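Long-range contacts in glycosyltransferase (PDB 7MI0), which probably transfers sugar units from an activated donor to an acceptor, as a glycosyltransferase of the two-domain GT-B fold: residues T22-V27 with Y100-V105; L87-L92 with A113-L118; I104-S109 with K126-F131; K153-V158 with D175-I180. All blocks are in the same frame, centred on the assembly; numbering follows the deposited sequence.

Contact 1. Residues T22-V27 with Y100-V105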
loop_
_atom_site.group_PDB
_atom_site.type_symbol
_atom_site.label_atom_id
_atom_site.label_comp_id
_atom_site.label_asym_id
_atom_site.label_seq_id
_atom_site.Cartn_x
_atom_site.Cartn_y
_atom_site.Cartn_z
ATOM N N THR A 22 -12.356 19.998 10.423
ATOM C CA THR A 22 -13.274 19.051 9.801
ATOM C C THR A 22 -12.678 18.630 8.464
ATOM O O THR A 22 -12.543 19.452 7.550
ATOM C CB THR A 22 -14.665 19.656 9.627
ATOM O OG1 THR A 22 -15.143 20.117 10.899
ATOM C CG2 THR A 22 -15.633 18.611 9.084
ATOM N N ILE A 23 -12.317 17.355 8.350
ATOM C CA ILE A 23 -11.674 16.821 7.159
ATOM C C ILE A 23 -12.646 15.878 6.475
ATOM O O ILE A 23 -13.033 14.848 7.040
ATOM C CB ILE A 23 -10.362 16.099 7.492
ATOM C CG1 ILE A 23 -9.448 17.013 8.312
ATOM C CG2 ILE A 23 -9.688 15.634 6.207
ATOM C CD1 ILE A 23 -9.115 18.323 7.626
ATOM N N LEU A 24 -13.033 16.228 5.255
ATOM C CA LEU A 24 -13.885 15.397 4.419
ATOM C C LEU A 24 -13.001 14.672 3.410
ATOM O O LEU A 24 -12.329 15.314 2.596
ATOM C CB LEU A 24 -14.943 16.255 3.722
ATOM C CG LEU A 24 -15.821 15.662 2.615
ATOM C CD1 LEU A 24 -16.546 14.431 3.095
ATOM C CD2 LEU A 24 -16.819 16.699 2.137
ATOM N N GLN A 25 -12.978 13.342 3.483
ATOM C CA GLN A 25 -12.234 12.522 2.536
ATOM C C GLN A 25 -13.190 11.904 1.524
ATOM O O GLN A 25 -14.270 11.425 1.885
ATOM C CB GLN A 25 -11.451 11.412 3.243
ATOM C CG GLN A 25 -10.474 11.899 4.304
ATOM C CD GLN A 25 -9.497 10.816 4.729
ATOM O OE1 GLN A 25 -8.579 10.479 3.989
ATOM N NE2 GLN A 25 -9.700 10.258 5.918
ATOM N N VAL A 26 -12.787 11.913 0.257
ATOM C CA VAL A 26 -13.587 11.362 -0.830
ATOM C C VAL A 26 -12.845 10.153 -1.386
ATOM O O VAL A 26 -11.708 10.280 -1.855
ATOM C CB VAL A 26 -13.848 12.410 -1.922
ATOM C CG1 VAL A 26 -14.923 11.931 -2.878
ATOM C CG2 VAL A 26 -14.237 13.744 -1.299
ATOM N N VAL A 27 -13.480 8.990 -1.334
ATOM C CA VAL A 27 -12.877 7.726 -1.754
ATOM C C VAL A 27 -13.581 7.248 -3.018
ATOM O O VAL A 27 -14.816 7.233 -3.054
ATOM C CB VAL A 27 -12.972 6.654 -0.655
ATOM C CG1 VAL A 27 -12.259 5.388 -1.094
ATOM C CG2 VAL A 27 -12.392 7.181 0.633
ATOM N N TYR A 100 -21.283 21.079 7.631
ATOM C CA TYR A 100 -20.349 20.672 8.671
ATOM C C TYR A 100 -19.157 21.614 8.803
ATOM O O TYR A 100 -18.209 21.290 9.527
ATOM C CB TYR A 100 -19.865 19.247 8.405
ATOM C CG TYR A 100 -20.996 18.256 8.249
ATOM C CD1 TYR A 100 -21.628 17.713 9.363
ATOM C CD2 TYR A 100 -21.441 17.867 6.989
ATOM C CE1 TYR A 100 -22.671 16.806 9.230
ATOM C CE2 TYR A 100 -22.483 16.957 6.844
ATOM C CZ TYR A 100 -23.092 16.431 7.971
ATOM O OH TYR A 100 -24.126 15.529 7.840
ATOM N N ASN A 101 -19.193 22.771 8.136
ATOM C CA ASN A 101 -18.083 23.725 8.126
ATOM C C ASN A 101 -16.761 23.014 7.845
ATOM O O ASN A 101 -15.792 23.116 8.601
ATOM C CB ASN A 101 -18.021 24.510 9.437
ATOM C CG ASN A 101 -19.329 25.202 9.764
ATOM O OD1 ASN A 101 -19.642 26.258 9.209
ATOM N ND2 ASN A 101 -20.104 24.611 10.670
ATOM N N VAL A 102 -16.743 22.263 6.741
ATOM C CA VAL A 102 -15.567 21.492 6.365
ATOM C C VAL A 102 -14.427 22.436 6.028
ATOM O O VAL A 102 -14.598 23.405 5.277
ATOM C CB VAL A 102 -15.899 20.570 5.180
ATOM C CG1 VAL A 102 -14.641 19.942 4.614
ATOM C CG2 VAL A 102 -16.890 19.500 5.610
ATOM N N ASP A 103 -13.251 22.155 6.585
ATOM C CA ASP A 103 -12.072 22.983 6.366
ATOM C C ASP A 103 -11.246 22.524 5.168
ATOM O O ASP A 103 -10.668 23.356 4.462
ATOM C CB ASP A 103 -11.209 22.990 7.629
ATOM C CG ASP A 103 -11.879 23.712 8.779
ATOM O OD1 ASP A 103 -12.290 24.878 8.583
ATOM O OD2 ASP A 103 -12.011 23.115 9.871
ATOM N N ILE A 104 -11.174 21.218 4.925
ATOM C CA ILE A 104 -10.387 20.661 3.831
ATOM C C ILE A 104 -11.174 19.519 3.212
ATOM O O ILE A 104 -11.719 18.675 3.929
ATOM C CB ILE A 104 -9.013 20.148 4.305
ATOM C CG1 ILE A 104 -8.111 21.299 4.747
ATOM C CG2 ILE A 104 -8.339 19.324 3.224
ATOM C CD1 ILE A 104 -6.853 20.816 5.427
ATOM N N VAL A 105 -11.238 19.489 1.887
ATOM C CA VAL A 105 -11.701 18.318 1.158
ATOM C C VAL A 105 -10.482 17.602 0.601
ATOM O O VAL A 105 -9.675 18.201 -0.120
ATOM C CB VAL A 105 -12.683 18.696 0.039
ATOM C CG1 VAL A 105 -12.982 17.472 -0.807
ATOM C CG2 VAL A 105 -13.953 19.263 0.630
#

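Contact 2. Residues L87-L92 with A113-L118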
loop_
_atom_site.group_PDB
_atom_site.type_symbol
_atom_site.label_atom_id
_atom_site.label_comp_id
_atom_site.label_asym_id
_atom_site.label_seq_id
_atom_site.Cartn_x
_atom_site.Cartn_y
_atom_site.Cartn_z
ATOM N N LEU A 87 -21.808 18.350 -11.949
ATOM C CA LEU A 87 -22.265 19.608 -11.367
ATOM C C LEU A 87 -23.192 19.370 -10.185
ATOM O O LEU A 87 -23.173 20.133 -9.213
ATOM C CB LEU A 87 -22.968 20.454 -12.425
ATOM C CG LEU A 87 -22.083 21.076 -13.499
ATOM C CD1 LEU A 87 -22.933 21.801 -14.522
ATOM C CD2 LEU A 87 -21.089 22.027 -12.868
ATOM N N ASN A 88 -24.015 18.325 -10.247
ATOM C CA ASN A 88 -24.953 18.083 -9.159
ATOM C C ASN A 88 -24.266 17.460 -7.949
ATOM O O ASN A 88 -24.580 17.814 -6.806
ATOM C CB ASN A 88 -26.103 17.202 -9.636
ATOM C CG ASN A 88 -27.192 17.077 -8.604
ATOM O OD1 ASN A 88 -27.918 18.035 -8.336
ATOM N ND2 ASN A 88 -27.308 15.896 -8.004
ATOM N N ASN A 89 -23.337 16.524 -8.173
ATOM C CA ASN A 89 -22.514 16.045 -7.068
ATOM C C ASN A 89 -21.748 17.197 -6.436
ATOM O O ASN A 89 -21.678 17.307 -5.207
ATOM C CB ASN A 89 -21.549 14.953 -7.543
ATOM C CG ASN A 89 -22.222 13.596 -7.702
ATOM O OD1 ASN A 89 -23.283 13.340 -7.132
ATOM N ND2 ASN A 89 -21.597 12.717 -8.474
ATOM N N ALA A 90 -21.187 18.080 -7.262
ATOM C CA ALA A 90 -20.477 19.235 -6.726
ATOM C C ALA A 90 -21.383 20.073 -5.836
ATOM O O ALA A 90 -20.941 20.595 -4.806
ATOM C CB ALA A 90 -19.910 20.079 -7.866
ATOM N N LYS A 91 -22.661 20.207 -6.208
ATOM C CA LYS A 91 -23.599 20.921 -5.350
ATOM C C LYS A 91 -23.825 20.170 -4.044
ATOM O O LYS A 91 -23.820 20.777 -2.965
ATOM C CB LYS A 91 -24.925 21.147 -6.081
ATOM N N LEU A 92 -24.014 18.849 -4.117
ATOM C CA LEU A 92 -24.241 18.064 -2.906
ATOM C C LEU A 92 -23.057 18.179 -1.950
ATOM O O LEU A 92 -23.235 18.420 -0.749
ATOM C CB LEU A 92 -24.502 16.600 -3.267
ATOM C CG LEU A 92 -25.710 16.282 -4.152
ATOM C CD1 LEU A 92 -25.626 14.854 -4.666
ATOM C CD2 LEU A 92 -27.004 16.492 -3.398
ATOM N N ALA A 113 -10.542 15.047 -9.347
ATOM C CA ALA A 113 -11.818 14.925 -8.644
ATOM C C ALA A 113 -12.704 16.101 -9.039
ATOM O O ALA A 113 -12.842 17.088 -8.315
ATOM C CB ALA A 113 -11.598 14.870 -7.141
ATOM N N TRP A 114 -13.327 15.975 -10.214
ATOM C CA TRP A 114 -14.099 17.073 -10.790
ATOM C C TRP A 114 -15.095 17.653 -9.789
ATOM O O TRP A 114 -15.062 18.848 -9.481
ATOM C CB TRP A 114 -14.833 16.597 -12.045
ATOM C CG TRP A 114 -13.967 16.000 -13.116
ATOM C CD1 TRP A 114 -14.026 14.724 -13.595
ATOM C CD2 TRP A 114 -12.929 16.657 -13.855
ATOM N NE1 TRP A 114 -13.091 14.544 -14.584
ATOM C CE2 TRP A 114 -12.403 15.715 -14.762
ATOM C CE3 TRP A 114 -12.392 17.946 -13.839
ATOM C CZ2 TRP A 114 -11.367 16.022 -15.642
ATOM C CZ3 TRP A 114 -11.363 18.250 -14.715
ATOM C CH2 TRP A 114 -10.863 17.292 -15.604
ATOM N N SER A 115 -15.988 16.809 -9.265
ATOM C CA SER A 115 -17.054 17.308 -8.400
ATOM C C SER A 115 -16.499 17.932 -7.123
ATOM O O SER A 115 -16.999 18.965 -6.664
ATOM C CB SER A 115 -18.029 16.180 -8.065
ATOM O OG SER A 115 -18.620 15.644 -9.237
ATOM N N SER A 116 -15.467 17.322 -6.536
ATOM C CA SER A 116 -14.909 17.857 -5.298
ATOM C C SER A 116 -14.192 19.180 -5.539
ATOM O O SER A 116 -14.300 20.109 -4.729
ATOM C CB SER A 116 -13.955 16.843 -4.674
ATOM O OG SER A 116 -14.572 15.576 -4.566
ATOM N N TYR A 117 -13.446 19.278 -6.644
ATOM C CA TYR A 117 -12.753 20.519 -6.981
ATOM C C TYR A 117 -13.735 21.674 -7.157
ATOM O O TYR A 117 -13.474 22.801 -6.714
ATOM C CB TYR A 117 -11.927 20.320 -8.251
ATOM C CG TYR A 117 -11.373 21.600 -8.814
ATOM C CD1 TYR A 117 -10.238 22.183 -8.268
ATOM C CD2 TYR A 117 -11.983 22.232 -9.891
ATOM C CE1 TYR A 117 -9.726 23.364 -8.775
ATOM C CE2 TYR A 117 -11.481 23.415 -10.405
ATOM C CZ TYR A 117 -10.351 23.974 -9.842
ATOM O OH TYR A 117 -9.843 25.145 -10.348
ATOM N N LEU A 118 -14.867 21.421 -7.813
ATOM C CA LEU A 118 -15.878 22.463 -7.930
ATOM C C LEU A 118 -16.429 22.843 -6.562
ATOM O O LEU A 118 -16.668 24.025 -6.287
ATOM C CB LEU A 118 -17.001 22.005 -8.862
ATOM C CG LEU A 118 -16.679 21.904 -10.357
ATOM C CD1 LEU A 118 -17.887 21.416 -11.140
ATOM C CD2 LEU A 118 -16.209 23.241 -10.889
#

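Contact 3. Residues I104-S109 with K126-F131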
loop_
_atom_site.group_PDB
_atom_site.type_symbol
_atom_site.label_atom_id
_atom_site.label_comp_id
_atom_site.label_asym_id
_atom_site.label_seq_id
_atom_site.Cartn_x
_atom_site.Cartn_y
_atom_site.Cartn_z
ATOM N N ILE A 104 -11.174 21.218 4.925
ATOM C CA ILE A 104 -10.387 20.661 3.831
ATOM C C ILE A 104 -11.174 19.519 3.212
ATOM O O ILE A 104 -11.719 18.675 3.929
ATOM C CB ILE A 104 -9.013 20.148 4.305
ATOM C CG1 ILE A 104 -8.111 21.299 4.747
ATOM C CG2 ILE A 104 -8.339 19.324 3.224
ATOM C CD1 ILE A 104 -6.853 20.816 5.427
ATOM N N VAL A 105 -11.238 19.489 1.887
ATOM C CA VAL A 105 -11.701 18.318 1.158
ATOM C C VAL A 105 -10.482 17.602 0.601
ATOM O O VAL A 105 -9.675 18.201 -0.120
ATOM C CB VAL A 105 -12.683 18.696 0.039
ATOM C CG1 VAL A 105 -12.982 17.472 -0.807
ATOM C CG2 VAL A 105 -13.953 19.263 0.630
ATOM N N HIS A 106 -10.353 16.321 0.933
ATOM C CA HIS A 106 -9.171 15.511 0.657
ATOM C C HIS A 106 -9.574 14.408 -0.317
ATOM O O HIS A 106 -10.316 13.489 0.048
ATOM C CB HIS A 106 -8.629 14.944 1.970
ATOM C CG HIS A 106 -7.286 14.293 1.859
ATOM N ND1 HIS A 106 -6.569 13.891 2.965
ATOM C CD2 HIS A 106 -6.532 13.967 0.783
ATOM C CE1 HIS A 106 -5.432 13.344 2.577
ATOM N NE2 HIS A 106 -5.384 13.377 1.257
ATOM N N THR A 107 -9.100 14.499 -1.556
ATOM C CA THR A 107 -9.476 13.555 -2.601
ATOM C C THR A 107 -8.334 12.590 -2.883
ATOM O O THR A 107 -7.169 12.993 -2.977
ATOM C CB THR A 107 -9.870 14.273 -3.896
ATOM O OG1 THR A 107 -8.704 14.800 -4.540
ATOM C CG2 THR A 107 -10.801 15.417 -3.595
ATOM N N ARG A 108 -8.678 11.315 -3.027
ATOM C CA ARG A 108 -7.730 10.258 -3.352
ATOM C C ARG A 108 -8.169 9.521 -4.611
ATOM O O ARG A 108 -8.053 8.297 -4.708
ATOM C CB ARG A 108 -7.572 9.297 -2.176
ATOM C CG ARG A 108 -7.975 9.898 -0.827
ATOM C CD ARG A 108 -7.679 8.948 0.327
ATOM N NE ARG A 108 -6.271 8.986 0.701
ATOM C CZ ARG A 108 -5.820 9.288 1.909
ATOM N NH1 ARG A 108 -6.643 9.519 2.918
ATOM N NH2 ARG A 108 -4.509 9.351 2.112
ATOM N N SER A 109 -8.674 10.273 -5.591
ATOM C CA SER A 109 -9.236 9.755 -6.832
ATOM C C SER A 109 -8.161 9.610 -7.907
ATOM O O SER A 109 -7.125 10.277 -7.879
ATOM C CB SER A 109 -10.350 10.676 -7.329
ATOM O OG SER A 109 -11.335 10.859 -6.327
ATOM N N LYS A 126 -10.677 23.950 1.436
ATOM C CA LYS A 126 -9.422 23.779 0.722
ATOM C C LYS A 126 -9.389 22.411 0.051
ATOM O O LYS A 126 -10.129 21.492 0.418
ATOM C CB LYS A 126 -8.232 23.924 1.672
ATOM C CG LYS A 126 -8.246 25.192 2.509
ATOM C CD LYS A 126 -7.960 26.416 1.668
ATOM C CE LYS A 126 -7.705 27.630 2.546
ATOM N NZ LYS A 126 -7.216 28.797 1.757
ATOM N N PHE A 127 -8.495 22.281 -0.929
ATOM C CA PHE A 127 -8.475 21.148 -1.848
ATOM C C PHE A 127 -7.127 20.452 -1.758
ATOM O O PHE A 127 -6.100 21.031 -2.129
ATOM C CB PHE A 127 -8.742 21.630 -3.277
ATOM C CG PHE A 127 -8.973 20.528 -4.269
ATOM C CD1 PHE A 127 -10.028 19.648 -4.115
ATOM C CD2 PHE A 127 -8.157 20.396 -5.381
ATOM C CE1 PHE A 127 -10.249 18.638 -5.039
ATOM C CE2 PHE A 127 -8.376 19.391 -6.303
ATOM C CZ PHE A 127 -9.423 18.513 -6.132
ATOM N N LEU A 128 -7.129 19.209 -1.282
ATOM C CA LEU A 128 -5.916 18.412 -1.161
ATOM C C LEU A 128 -6.071 17.131 -1.962
ATOM O O LEU A 128 -7.087 16.441 -1.841
ATOM C CB LEU A 128 -5.608 18.077 0.302
ATOM C CG LEU A 128 -4.350 17.225 0.502
ATOM C CD1 LEU A 128 -3.144 17.895 -0.146
ATOM C CD2 LEU A 128 -4.091 16.951 1.978
ATOM N N THR A 129 -5.057 16.813 -2.767
ATOM C CA THR A 129 -5.015 15.592 -3.564
ATOM C C THR A 129 -3.854 14.719 -3.104
ATOM O O THR A 129 -2.732 15.213 -2.929
ATOM C CB THR A 129 -4.854 15.914 -5.053
ATOM O OG1 THR A 129 -5.860 16.848 -5.454
ATOM C CG2 THR A 129 -4.970 14.646 -5.899
ATOM N N THR A 130 -4.124 13.429 -2.917
ATOM C CA THR A 130 -3.088 12.425 -2.714
ATOM C C THR A 130 -3.115 11.458 -3.887
ATOM O O THR A 130 -4.180 10.948 -4.250
ATOM C CB THR A 130 -3.285 11.658 -1.401
ATOM O OG1 THR A 130 -3.293 12.574 -0.299
ATOM C CG2 THR A 130 -2.160 10.649 -1.201
ATOM N N PHE A 131 -1.947 11.213 -4.479
ATOM C CA PHE A 131 -1.796 10.275 -5.587
ATOM C C PHE A 131 -1.269 8.958 -5.028
ATOM O O PHE A 131 -0.108 8.873 -4.619
ATOM C CB PHE A 131 -0.857 10.843 -6.653
ATOM C CG PHE A 131 -1.346 12.136 -7.274
ATOM C CD1 PHE A 131 -1.022 13.363 -6.710
ATOM C CD2 PHE A 131 -2.130 12.120 -8.419
ATOM C CE1 PHE A 131 -1.476 14.546 -7.277
ATOM C CE2 PHE A 131 -2.576 13.296 -8.986
ATOM C CZ PHE A 131 -2.253 14.510 -8.416
#

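Contact 4. Residues K153-V158 with D175-I180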
loop_
_atom_site.group_PDB
_atom_site.type_symbol
_atom_site.label_atom_id
_atom_site.label_comp_id
_atom_site.label_asym_id
_atom_site.label_seq_id
_atom_site.Cartn_x
_atom_site.Cartn_y
_atom_site.Cartn_z
ATOM N N LYS A 153 -2.221 25.378 -4.136
ATOM C CA LYS A 153 -2.636 24.109 -3.566
ATOM C C LYS A 153 -1.414 23.223 -3.396
ATOM O O LYS A 153 -0.326 23.522 -3.900
ATOM C CB LYS A 153 -3.689 23.428 -4.449
ATOM C CG LYS A 153 -4.842 24.356 -4.818
ATOM C CD LYS A 153 -6.096 23.602 -5.219
ATOM C CE LYS A 153 -7.294 24.527 -5.222
ATOM N NZ LYS A 153 -7.082 25.712 -6.106
ATOM N N LYS A 154 -1.595 22.131 -2.659
ATOM C CA LYS A 154 -0.560 21.125 -2.488
ATOM C C LYS A 154 -1.095 19.769 -2.932
ATOM O O LYS A 154 -2.305 19.550 -3.008
ATOM C CB LYS A 154 -0.073 21.057 -1.031
ATOM C CG LYS A 154 0.609 22.318 -0.547
ATOM C CD LYS A 154 2.092 22.094 -0.357
ATOM C CE LYS A 154 2.816 23.392 -0.048
ATOM N NZ LYS A 154 2.812 24.312 -1.222
ATOM N N VAL A 155 -0.173 18.861 -3.248
ATOM C CA VAL A 155 -0.511 17.486 -3.573
ATOM C C VAL A 155 0.398 16.572 -2.764
ATOM O O VAL A 155 1.504 16.950 -2.370
ATOM C CB VAL A 155 -0.374 17.186 -5.079
ATOM C CG1 VAL A 155 -1.447 17.927 -5.874
ATOM C CG2 VAL A 155 1.023 17.567 -5.559
ATOM N N VAL A 156 -0.079 15.355 -2.518
ATOM C CA VAL A 156 0.661 14.366 -1.740
ATOM C C VAL A 156 0.961 13.167 -2.628
ATOM O O VAL A 156 0.062 12.633 -3.285
ATOM C CB VAL A 156 -0.110 13.933 -0.478
ATOM C CG1 VAL A 156 0.525 12.713 0.142
ATOM C CG2 VAL A 156 -0.149 15.059 0.531
ATOM N N ALA A 157 2.223 12.751 -2.647
ATOM C CA ALA A 157 2.643 11.517 -3.287
ATOM C C ALA A 157 2.988 10.490 -2.215
ATOM O O ALA A 157 3.701 10.799 -1.255
ATOM C CB ALA A 157 3.846 11.753 -4.204
ATOM N N VAL A 158 2.471 9.268 -2.380
ATOM C CA VAL A 158 2.699 8.199 -1.410
ATOM C C VAL A 158 4.093 7.609 -1.502
ATOM O O VAL A 158 4.426 6.717 -0.710
ATOM C CB VAL A 158 1.705 7.035 -1.574
ATOM C CG1 VAL A 158 0.266 7.526 -1.508
ATOM C CG2 VAL A 158 1.977 6.298 -2.875
ATOM N N ASP A 175 7.404 22.492 -5.493
ATOM C CA ASP A 175 7.044 23.067 -4.201
ATOM C C ASP A 175 5.564 22.864 -3.899
ATOM O O ASP A 175 5.065 23.320 -2.866
ATOM C CB ASP A 175 7.395 24.554 -4.159
ATOM C CG ASP A 175 6.972 25.289 -5.414
ATOM O OD1 ASP A 175 7.651 25.124 -6.450
ATOM O OD2 ASP A 175 5.963 26.025 -5.363
ATOM N N LYS A 176 4.854 22.203 -4.810
ATOM C CA LYS A 176 3.488 21.766 -4.570
ATOM C C LYS A 176 3.411 20.343 -4.040
ATOM O O LYS A 176 2.393 19.977 -3.437
ATOM C CB LYS A 176 2.668 21.860 -5.862
ATOM C CG LYS A 176 2.398 23.274 -6.345
ATOM C CD LYS A 176 1.454 23.247 -7.531
ATOM C CE LYS A 176 1.422 24.568 -8.273
ATOM N NZ LYS A 176 0.893 25.668 -7.425
ATOM N N ILE A 177 4.457 19.540 -4.240
ATOM C CA ILE A 177 4.418 18.104 -3.984
ATOM C C ILE A 177 5.035 17.815 -2.627
ATOM O O ILE A 177 6.204 18.134 -2.382
ATOM C CB ILE A 177 5.149 17.309 -5.075
ATOM C CG1 ILE A 177 4.639 17.691 -6.465
ATOM C CG2 ILE A 177 4.981 15.817 -4.821
ATOM C CD1 ILE A 177 5.444 17.075 -7.589
ATOM N N VAL A 178 4.258 17.174 -1.763
ATOM C CA VAL A 178 4.705 16.726 -0.451
ATOM C C VAL A 178 4.659 15.207 -0.449
ATOM O O VAL A 178 3.629 14.616 -0.794
ATOM C CB VAL A 178 3.820 17.315 0.661
ATOM C CG1 VAL A 178 4.163 16.716 1.998
ATOM C CG2 VAL A 178 3.958 18.829 0.696
ATOM N N VAL A 179 5.766 14.573 -0.084
ATOM C CA VAL A 179 5.816 13.118 0.001
ATOM C C VAL A 179 5.424 12.690 1.409
ATOM O O VAL A 179 5.964 13.200 2.397
ATOM C CB VAL A 179 7.209 12.587 -0.364
ATOM C CG1 VAL A 179 7.192 11.063 -0.423
ATOM C CG2 VAL A 179 7.669 13.175 -1.682
ATOM N N ILE A 180 4.478 11.756 1.498
ATOM C CA ILE A 180 4.081 11.139 2.765
ATOM C C ILE A 180 4.150 9.628 2.544
ATOM O O ILE A 180 3.174 9.008 2.112
ATOM C CB ILE A 180 2.682 11.563 3.220
ATOM C CG1 ILE A 180 2.572 13.084 3.266
ATOM C CG2 ILE A 180 2.347 10.957 4.573
ATOM C CD1 ILE A 180 1.217 13.572 3.722
#

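Contact 1. Residues T22-V27 with Y100-V105
Leu24 and Val105 sit side by side in adjacent parallel strands, pointing the same way, and this end of the contact is its buried, apolar part. Leu24 N donates to Ile104 O at 3.1 Å. Leu24 CB rests on Val102 CG1 at 3.8 Å, while its CD2 branch meets Val105 CG2. On the other face of the sheet, Ile23 lies alongside Ile104. With CG1 set beside its own backbone N (chi1 -53°), Ile23 carries CD1 over to Ile104 CB, 3.8 Å away. The start of the strand is partly exposed and more polar, although Thr22 also packs there, its CG2 3.8 Å from Val102 CG2 with the two side chains crossing at about a right angle. Here Asp103 N gives a hydrogen bond to Thr22 O at 3.0 Å, and the bond from Ile104 N to the same oxygen is weak. In return Thr22 N reaches Asp103 OD2 at 3.2 Å, on the anti side, tilted 23° out of the carboxylate plane. Strand 52-57 pairs with the other edge of strand 22-26. Helix 83-100 packs on the Leu24 and Val105 face, whereas Tyr389 of helix 378-393 covers Ile23 and Ile104.

Contact 2. Residues L87-L92 with A113-L118
Ala90 and Ser115 bring helices 83-100 and 114-122 together, with their CA atoms 4.3 Å apart. The short axes of 87-92 and 114-118 approach to 7.8 Å and cross at -49°, a close approach made possible by the small side chains at the centre. Ala90 CB touches both Ser115 O and Leu118 CB, so a single methyl group meets the backbone of one turn and the root of a side chain on the next.

Leu118 shows how the contact spreads from this centre. Its CB rests against Ala90 CB at 3.6 Å. From there CG turns to the side of its own backbone N, anti to the carbonyl carbon (chi1 -71°), and the chain then extends so that CD1 reaches Leu87 CD2 at 3.7 Å. CD1 also lies 4.1 Å from Ala90 CB. Leu87 lies at the exposed margin, and the two leucines meet through one methyl branch each.

On the other flank, Ser115 OG lies 3.5 Å from Asn89 CB, but its hydrogen bond goes to Ile86 O, one turn earlier on the partner helix. The serine thus adds a polar link between the helices to a contact made mostly of carbon-rich packing. Asn89 ND2 is bonded in turn to Asn77 O, which ties helix 83-100 to the loop after strand 72-75. Two helices packed next to each other over one face of a parallel sheet, here on either side of strand 104-107 in sequence, are characteristic of the Rossmann-like domains of GT-B glycosyltransferases.

Contact 3. Residues I104-S109 with K126-F131
Strands 104-107 and 126-131 run parallel, their short axes 4.7 Å apart and 22° from exact alignment, with Val105 and Thr107 each both donating and accepting across the gap. They are the two strands of a beta-alpha-beta unit connected through helix 114-122, the repeating element of a Rossmann-like sheet. The ladder begins with Val105 N to Lys126 O at 2.7 Å and ends with Thr130 N to Thr107 O at 3.1 Å.

On the face toward helix 114-122, Thr107 CG2 meets Phe127 CE1 at 3.6 Å, the two side chains crossing at about a right angle. Phe127 also stacks edge-to-face with Tyr117 of that helix, so its ring joins strand to helix. Thr107 OG1 and Thr129 OG1 lie 3.6 Å apart on this same face, a contact and not a hydrogen bond.

Across the sheet, Ile104 CG2 packs against Leu128 CB, and Leu128 then lies alongside His106. Its CD2 sits over the imidazole in a CH-pi contact, 3.8 Å from the ring centroid and 8° off the normal. His106 CG is anti to its backbone N (chi1 -170°), an orientation that sends the ring out beside Leu128 and toward Thr130. Both ring nitrogens are engaged: ND1 bonds to Tyr389 OH of helix 378-393, while at the ring edge, in its plane, His106 NE2 forms a nearly straight hydrogen bond with Thr130 OG1 at 2.7 Å.

Contact 4. Residues K153-V158 with D175-I180
Val156 and Ile180 pack on one face of this strand pair: Val156 CG1 touches Ile180 CD1 at 3.7 Å, and its CG2 branch lies close to the same methyl. On the opposite face Val155 CG2 meets Ile177 CG1, also at 3.7 Å. With chi1 of Val155 at -69°, CG1 is anti to the carbonyl carbon and CG2 stands between the backbone N and the carbonyl carbon, where it lies near Lys176 O as well. Ala157 CB adds a longer contact to Ile177 CG2.

The backbones hold these groups in step. Val155 N donates to Lys176 O and Val155 O accepts from Val178 N, both at 2.8 Å; Ala157 repeats the pattern between Val178 O and Ile180 N. The strands are parallel and joined through helix 160-168, a beta-alpha-beta crossover of the Rossmann-like sheet in which strand 177-179 lies at one edge.

At the beginning of the pair, Lys154 folds along the neighbouring strand. Its CD passes Val178 CG2 at 3.9 Å, and bends at chi2 and chi4 bring NZ to Asp175 O, at 3.0 Å in the carbonyl plane. This oxygen belongs to the 3-10 turn leading into the strand. Lys176 lays its CG near Lys153 O, while its NZ is bonded to Leu150 O. Farther out, helix 378-393 covers Val178 and Ile180 through Ile388 and Met381, and Leu167 of helix 160-168 backs Ile177.

Overall arrangement
Contacts 1, 3 and 4 lie along one seven-stranded parallel sheet, and contact 2 joins two helices packed against it. Strand 104-107 serves both contact 1 and contact 3, whose centres are 9 Å apart. Contacts 3 and 4 are 10 Å apart and are linked where strands 126-131 and 154-157 pair. Contact 2 alternates along the chain with contacts 1 and 3, its centre about 13 Å from each, whereas contact 4 follows in series. Helix 378-393, from the end of the chain, touches residues of contacts 1, 3 and 4, so the C-terminal segment packs back on the N-terminal sheet, as in other GT-B enzymes.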